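Local coordinates for L-Ala-D/L-Glu epimerase, a muconate lactonizing enzyme (Klebsiella pneumoniae subsp. pneumoniae MGH 78578, PDB 3FCP), which belongs to the enolase superfamily, pairing a capping domain of the muconate lactonizing enzyme type with a TIM-barrel domain that holds a magnesium ion, at residues 56-59 and 63-66; 117-122 and 359-364; 169-172 and 178-181; 273-276 and 280-283. One frame throughout, in Å; residues are numbered along the deposited sequence.

Contact 1 (56-59 and 63-66)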
# COMPACT_ATOMS: atom_id res chain seq x y z
N GLY A 56 -24.71 -27.05 18.25
CA GLY A 56 -24.72 -28.09 17.24
C GLY A 56 -23.50 -28.97 17.02
O GLY A 56 -23.10 -29.18 15.88
N GLY A 57 -22.93 -29.50 18.10
CA GLY A 57 -21.78 -30.38 17.97
C GLY A 57 -20.55 -29.75 17.35
O GLY A 57 -19.84 -29.00 18.02
N LEU A 58 -20.30 -30.05 16.09
CA LEU A 58 -19.14 -29.49 15.38
C LEU A 58 -19.56 -28.65 14.18
O LEU A 58 -18.73 -28.29 13.34
CB LEU A 58 -18.20 -30.62 14.93
CG LEU A 58 -17.42 -31.34 16.04
CD1 LEU A 58 -16.66 -32.53 15.47
CD2 LEU A 58 -16.46 -30.37 16.71
N SER A 59 -20.85 -28.34 14.10
CA SER A 59 -21.37 -27.56 12.98
C SER A 59 -21.08 -26.06 13.03
O SER A 59 -21.08 -25.40 12.00
CB SER A 59 -22.89 -27.76 12.88
OG SER A 59 -23.19 -29.10 12.52
N GLU A 63 -14.70 -27.13 18.38
CA GLU A 63 -14.69 -27.80 19.68
C GLU A 63 -16.06 -28.33 20.07
O GLU A 63 -17.00 -27.57 20.30
CB GLU A 63 -14.17 -26.83 20.76
CG GLU A 63 -12.73 -26.37 20.54
CD GLU A 63 -12.23 -25.41 21.61
OE1 GLU A 63 -12.28 -25.75 22.81
OE2 GLU A 63 -11.77 -24.30 21.25
N SER A 64 -16.19 -29.65 20.14
CA SER A 64 -17.45 -30.29 20.50
C SER A 64 -17.53 -30.51 22.00
O SER A 64 -16.52 -30.41 22.70
CB SER A 64 -17.56 -31.65 19.80
OG SER A 64 -16.57 -32.53 20.30
N PRO A 65 -18.73 -30.81 22.52
CA PRO A 65 -18.84 -31.04 23.97
C PRO A 65 -17.96 -32.20 24.43
O PRO A 65 -17.37 -32.16 25.51
CB PRO A 65 -20.33 -31.32 24.15
CG PRO A 65 -20.98 -30.48 23.08
CD PRO A 65 -20.06 -30.73 21.89
N GLU A 66 -17.86 -33.25 23.61
CA GLU A 66 -17.04 -34.38 24.01
C GLU A 66 -15.53 -34.09 23.93
O GLU A 66 -14.76 -34.58 24.76
CB GLU A 66 -17.40 -35.64 23.20
CG GLU A 66 -18.02 -35.40 21.84
CD GLU A 66 -19.46 -34.90 21.91
OE1 GLU A 66 -19.67 -33.70 21.67
OE2 GLU A 66 -20.37 -35.70 22.21

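Contact 2 (117-122 and 359-364)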
# COMPACT_ATOMS: atom_id res chain seq x y z
N GLN A 117 -11.71 -17.93 43.45
CA GLN A 117 -10.93 -16.85 44.06
C GLN A 117 -11.87 -15.71 44.48
O GLN A 117 -11.57 -14.96 45.41
CB GLN A 117 -9.85 -16.35 43.11
CG GLN A 117 -8.83 -15.39 43.77
CD GLN A 117 -8.11 -16.00 44.98
OE1 GLN A 117 -8.21 -17.19 45.26
NE2 GLN A 117 -7.37 -15.16 45.70
N GLY A 118 -13.00 -15.59 43.80
CA GLY A 118 -13.96 -14.56 44.16
C GLY A 118 -14.55 -14.92 45.51
O GLY A 118 -14.65 -14.07 46.41
N LYS A 119 -14.95 -16.17 45.68
CA LYS A 119 -15.51 -16.61 46.95
C LYS A 119 -14.45 -16.46 48.05
O LYS A 119 -14.78 -16.17 49.20
CB LYS A 119 -15.95 -18.08 46.87
CG LYS A 119 -17.07 -18.37 45.90
CD LYS A 119 -17.37 -19.86 45.91
CE LYS A 119 -18.42 -20.27 44.90
NZ LYS A 119 -18.68 -21.74 44.97
N ALA A 120 -13.18 -16.65 47.69
CA ALA A 120 -12.09 -16.53 48.65
C ALA A 120 -11.84 -15.10 49.12
O ALA A 120 -11.30 -14.88 50.21
CB ALA A 120 -10.81 -17.10 48.05
N LEU A 121 -12.23 -14.12 48.31
CA LEU A 121 -12.04 -12.71 48.65
C LEU A 121 -13.36 -12.05 49.00
O LEU A 121 -13.40 -10.85 49.30
CB LEU A 121 -11.39 -11.97 47.48
CG LEU A 121 -10.03 -12.49 47.03
CD1 LEU A 121 -9.54 -11.72 45.79
CD2 LEU A 121 -9.04 -12.35 48.17
N GLY A 122 -14.44 -12.82 48.96
CA GLY A 122 -15.75 -12.29 49.27
C GLY A 122 -16.13 -11.22 48.26
O GLY A 122 -16.79 -10.23 48.59
N GLY A 359 -21.75 -15.87 41.68
CA GLY A 359 -23.05 -15.53 42.22
C GLY A 359 -24.10 -16.60 41.96
O GLY A 359 -25.28 -16.38 42.21
N VAL A 360 -23.69 -17.74 41.44
CA VAL A 360 -24.61 -18.84 41.19
C VAL A 360 -24.04 -20.10 41.81
O VAL A 360 -22.82 -20.27 41.90
CB VAL A 360 -24.87 -19.07 39.67
CG1 VAL A 360 -25.57 -17.86 39.08
CG2 VAL A 360 -23.56 -19.35 38.95
N GLU A 361 -24.93 -20.99 42.24
CA GLU A 361 -24.52 -22.23 42.89
C GLU A 361 -25.01 -23.45 42.13
O GLU A 361 -26.09 -23.44 41.53
CB GLU A 361 -25.08 -22.25 44.32
CG GLU A 361 -24.22 -22.97 45.34
CD GLU A 361 -22.96 -22.18 45.69
OE1 GLU A 361 -22.08 -22.04 44.83
OE2 GLU A 361 -22.87 -21.69 46.84
N LEU A 362 -24.22 -24.52 42.17
CA LEU A 362 -24.57 -25.76 41.49
C LEU A 362 -25.65 -26.53 42.25
O LEU A 362 -25.59 -26.66 43.48
CB LEU A 362 -23.32 -26.63 41.37
CG LEU A 362 -23.24 -27.66 40.25
CD1 LEU A 362 -23.34 -26.96 38.91
CD2 LEU A 362 -21.92 -28.42 40.36
N ASP A 363 -26.65 -27.02 41.52
CA ASP A 363 -27.74 -27.81 42.11
C ASP A 363 -27.35 -29.25 41.81
O ASP A 363 -27.63 -29.76 40.73
CB ASP A 363 -29.07 -27.48 41.44
CG ASP A 363 -30.25 -28.24 42.05
OD1 ASP A 363 -30.07 -29.41 42.46
OD2 ASP A 363 -31.36 -27.67 42.11
N GLU A 364 -26.68 -29.90 42.76
CA GLU A 364 -26.22 -31.27 42.56
C GLU A 364 -27.29 -32.26 42.11
O GLU A 364 -27.02 -33.11 41.26
CB GLU A 364 -25.53 -31.79 43.82
CG GLU A 364 -24.09 -31.31 43.96
CD GLU A 364 -23.30 -32.10 44.98
OE1 GLU A 364 -23.61 -31.97 46.19
OE2 GLU A 364 -22.39 -32.85 44.58
O HOH W 1 -20.25 -21.58 42.73

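Contact 3 (169-172 and 178-181)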
# COMPACT_ATOMS: atom_id res chain seq x y z
N LEU A 169 -31.76 -10.99 14.03
CA LEU A 169 -32.40 -11.93 13.12
C LEU A 169 -31.36 -12.83 12.47
O LEU A 169 -30.33 -12.36 11.98
CB LEU A 169 -33.17 -11.19 12.02
CG LEU A 169 -33.82 -9.85 12.36
CD1 LEU A 169 -34.63 -9.39 11.14
CD2 LEU A 169 -34.71 -9.98 13.58
N LYS A 170 -31.63 -14.13 12.48
CA LYS A 170 -30.69 -15.06 11.86
C LYS A 170 -31.16 -15.35 10.45
O LYS A 170 -32.34 -15.65 10.22
CB LYS A 170 -30.58 -16.34 12.69
CG LYS A 170 -30.03 -16.09 14.09
CD LYS A 170 -29.12 -17.21 14.59
CE LYS A 170 -27.83 -17.31 13.78
NZ LYS A 170 -26.90 -18.34 14.35
N ILE A 171 -30.24 -15.24 9.51
CA ILE A 171 -30.54 -15.48 8.11
C ILE A 171 -29.35 -16.19 7.48
O ILE A 171 -28.38 -16.49 8.17
CB ILE A 171 -30.79 -14.16 7.36
CG1 ILE A 171 -29.58 -13.23 7.52
CG2 ILE A 171 -32.05 -13.49 7.90
CD1 ILE A 171 -29.69 -11.93 6.76
N GLY A 172 -29.43 -16.44 6.18
CA GLY A 172 -28.35 -17.11 5.49
C GLY A 172 -28.65 -18.56 5.18
O GLY A 172 -27.83 -19.25 4.57
N THR A 178 -35.20 -14.32 -0.64
CA THR A 178 -36.12 -14.71 0.42
C THR A 178 -35.69 -14.15 1.77
O THR A 178 -36.51 -13.59 2.50
CB THR A 178 -36.28 -16.25 0.51
OG1 THR A 178 -35.07 -16.84 0.99
CG2 THR A 178 -36.59 -16.82 -0.86
N ASP A 179 -34.41 -14.28 2.11
CA ASP A 179 -33.93 -13.75 3.39
C ASP A 179 -34.08 -12.24 3.47
O ASP A 179 -34.37 -11.71 4.55
CB ASP A 179 -32.46 -14.12 3.64
CG ASP A 179 -32.29 -15.51 4.25
OD1 ASP A 179 -33.19 -15.95 4.99
OD2 ASP A 179 -31.25 -16.16 4.00
N LEU A 180 -33.90 -11.54 2.36
CA LEU A 180 -34.03 -10.09 2.36
C LEU A 180 -35.48 -9.65 2.53
O LEU A 180 -35.76 -8.64 3.18
CB LEU A 180 -33.45 -9.48 1.07
CG LEU A 180 -31.93 -9.56 0.88
CD1 LEU A 180 -31.54 -8.90 -0.44
CD2 LEU A 180 -31.24 -8.86 2.04
N ARG A 181 -36.41 -10.40 1.94
CA ARG A 181 -37.83 -10.08 2.06
C ARG A 181 -38.26 -10.36 3.50
O ARG A 181 -39.08 -9.64 4.07
CB ARG A 181 -38.65 -10.92 1.08
CG ARG A 181 -38.40 -10.55 -0.37
CD ARG A 181 -39.06 -11.52 -1.35
NE ARG A 181 -40.50 -11.64 -1.16
CZ ARG A 181 -41.08 -12.47 -0.30
NH1 ARG A 181 -40.34 -13.28 0.45
NH2 ARG A 181 -42.40 -12.51 -0.20

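Contact 4 (273-276 and 280-283)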
# COMPACT_ATOMS: atom_id res chain seq x y z
N LEU A 273 -17.48 -10.21 21.33
CA LEU A 273 -16.67 -10.84 22.37
C LEU A 273 -17.39 -12.07 22.91
O LEU A 273 -18.61 -12.03 23.14
CB LEU A 273 -16.42 -9.86 23.52
CG LEU A 273 -15.84 -8.48 23.22
CD1 LEU A 273 -15.81 -7.64 24.50
CD2 LEU A 273 -14.44 -8.63 22.65
N LYS A 274 -16.66 -13.17 23.10
CA LYS A 274 -17.24 -14.39 23.66
C LYS A 274 -16.17 -15.05 24.52
O LYS A 274 -15.05 -15.26 24.05
CB LYS A 274 -17.69 -15.36 22.55
CG LYS A 274 -18.85 -14.83 21.70
CD LYS A 274 -19.36 -15.87 20.72
CE LYS A 274 -20.53 -15.32 19.89
NZ LYS A 274 -21.06 -16.34 18.96
N ILE A 275 -16.49 -15.37 25.76
CA ILE A 275 -15.48 -15.98 26.62
C ILE A 275 -14.98 -17.31 26.07
O ILE A 275 -13.79 -17.62 26.20
CB ILE A 275 -15.98 -16.14 28.10
CG1 ILE A 275 -17.12 -17.15 28.19
CG2 ILE A 275 -16.42 -14.79 28.64
CD1 ILE A 275 -17.56 -17.42 29.65
N ALA A 276 -15.87 -18.07 25.43
CA ALA A 276 -15.51 -19.37 24.86
C ALA A 276 -14.45 -19.27 23.76
O ALA A 276 -13.58 -20.14 23.64
CB ALA A 276 -16.75 -20.08 24.31
N GLY A 280 -11.98 -17.56 28.30
CA GLY A 280 -12.47 -17.18 29.61
C GLY A 280 -12.78 -15.71 29.87
O GLY A 280 -12.45 -14.84 29.05
N PRO A 281 -13.40 -15.41 31.01
CA PRO A 281 -13.78 -14.05 31.41
C PRO A 281 -12.60 -13.07 31.50
O PRO A 281 -12.77 -11.88 31.28
CB PRO A 281 -14.46 -14.25 32.76
CG PRO A 281 -15.01 -15.66 32.67
CD PRO A 281 -13.87 -16.40 32.00
N ASN A 282 -11.41 -13.55 31.86
CA ASN A 282 -10.26 -12.65 31.94
C ASN A 282 -9.57 -12.55 30.59
O ASN A 282 -9.21 -11.45 30.13
CB ASN A 282 -9.26 -13.12 33.00
CG ASN A 282 -8.11 -12.12 33.19
OD1 ASN A 282 -6.94 -12.49 33.15
ND2 ASN A 282 -8.46 -10.86 33.41
N SER A 283 -9.37 -13.69 29.94
CA SER A 283 -8.71 -13.73 28.64
C SER A 283 -9.41 -12.88 27.59
O SER A 283 -8.76 -12.24 26.76
CB SER A 283 -8.61 -15.18 28.13
OG SER A 283 -7.72 -15.93 28.94

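Contact 1 (56-59 and 63-66)
Leu58 lays one branch of its side chain against Ser64, the N-cap of helix 65-80. A type II' beta turn from Gly56 to Ser59, in the loop that follows the antiparallel sheet of the capping domain, thereby meets the start of the helix. The tight part is this leucine–serine pair: Leu58 CD2 sits 3.5 Å from Ser64 CB, and Leu58 CG follows at 3.8 Å from the same Ser64 CB. With Leu58 CG placed beside the backbone N (chi1 -70°), the chain carries CD2 over the serine, where it also covers the Ser64 backbone N. The hydroxyl turns back to its own helix: chi1 of Ser64 is 66°, and OG caps the backbone N of Ala67, while its CB faces the leucine. On this packed side Tyr75 of the second subunit rests on Leu58, Ser64 and Pro65, so the second subunit covers part of the contact. Toward the helix the turn is looser. Ser59 N returns to Gly56 O at 3.0 Å, Gly57 takes the positive phi of 62° expected at the second position of such a turn, and Gly56 at the far end is exposed; Ser59 OG bonds to Ala98 O of the second subunit. The carboxylate of Glu63 heads elsewhere, its OE1 accepting from Phe104 N. The backbone O of Glu63 is buried here with no polar partner in the model. Closest to the glycine carbonyl lies the serine backbone, with Gly57 O 3.7 Å from Ser64 CA.

Contact 2 (117-122 and 359-364)
Lys119 stretches out from helix 103-121 and brings its ammonium end up to one oxygen, OE1, of the Glu361 carboxylate, in the loop before helix 364-370. Its CG stands beside the backbone N (chi1 -64°) and the chain is extended beyond it, while Glu361 answers with a chain bent at chi2 (72°). The extended lysine and the bent glutamate, crossing at a slant, together bridge backbones that come no nearer than 9.0 Å, between the CA atoms of Lys119 and Gly359. Their direct salt bridge is long: Lys119 NZ to Glu361 OE1 measures 3.4 Å, a weak hydrogen bond. A water also joins the two, accepting from Lys119 NZ at 2.7 Å and lying within 2.8 Å of Glu361 OE1, to which it can donate, though other acceptors compete for its protons. The ammonium also donates to Cys47 O, which would help fix where it points, whereas Glu361 lies at the exposed surface. Little else meets here. Nearby, Gly122 ends the helix at positive phi as the C-prime residue of a Schellman motif, and Leu362 packs on Ile37 of strand 33-42. A solvent-edged ion pair thus ties the last part of the chain to helix 103-121 of the N-terminal domain, in keeping with the enolase superfamily fold, whose capping domain is completed by the C-terminal segment returning from the barrel.

Contact 3 (169-172 and 178-181)
The backbones of Ile171 and Asp179 approach to 6.1 Å between CA atoms, where the chain leaving strand 166-170 passes helix 176-189 in a beta-alpha-beta unit of the TIM barrel. Gly172, just past the strand, adopts a positive phi of 104°, a conformation that suits glycine. Its N-H turns to the helix and donates to the Asp179 side chain: Gly172 N to Asp179 OD2 is 2.9 Å, with an N-H...O angle of 149°. The donor comes from above the carboxylate, 58° out of its plane. Arg174 N adds a weak second bond to the same oxygen, so the aspartate holds two backbone amides of the loop between strand and helix. Ile171 supplies the apolar side. Its CB lies 3.7 Å from Asp179 CG, and its CG2 branch, placed beside the backbone N, runs past the other oxygen at 4.0 Å from Asp179 OD1; the two side chains pass at a slant. Ile171 also packs on His182, one turn further along the helix, and on Val198 of the next strand. The same oxygen that takes the amide bond, Asp179 OD2, also comes within 3.4 Å of Gly172 CA.

Contact 4 (273-276 and 280-283)
One backbone hydrogen bond closes the turn: Gly280 N donates to Ile275 O at 2.8 Å, five residues back along the chain and spanning the short helix 275-278. The N-H...O angle is 149°, and the amide reaches the carbonyl from a bent direction, with a C=O...N angle of 135° and a tilt out of the carbonyl plane. Gly280 has a strongly positive phi, a conformation that glycine takes readily.

Apolar contact does the rest, all of it through Ile275. Its CB sits 3.7 Å from Gly280 C, over the peptide leading to Pro281. The CG2 branch covers the proline at its backbone end, 3.9 Å from Pro281 N, while the longer branch reaches the ring itself, Ile275 CD1 being 4.3 Å from Pro281 CG. Chi1 of 66° sets CG1 between the backbone N and the carbonyl carbon, with CG2 beside the backbone N. The pair is roofed by Ala312 of helix 307-317 and backed by helix 103-121, where Ser107 touches the isoleucine and Thr111 the proline.

Polar links lie at the margins: Lys274, the N-cap residue, sends NZ to Asp250, and Asn282 N donates to Glu110. The hydrogen bond and this packing lie in a compact turn between strand 270-273 and helix 283-294, a strand-to-helix connection of the TIM barrel, with Lys274 reaching a metal ligand.

In the fold
Magnesium, held by Asn201, Asp250 and Glu251, is the reference point for contacts 1, 3 and 4. The side chain of Ile171 in contact 3 is about 11 Å from the magnesium ion. In contact 1 the side chain of Glu63 is about 14 Å from the magnesium ion, while contact 4 connects to it through Lys274 and Asp250. Contacts 3 and 4 follow different strands of one barrel, their nearest atoms about 8 Å apart. Contact 1, in the capping domain, comes within about 5 Å of contact 4, without touching. Contact 2 closes a long loop of chain that encloses contacts 3 and 4; its centre is 41 Å from that of contact 3, across the chain's centre.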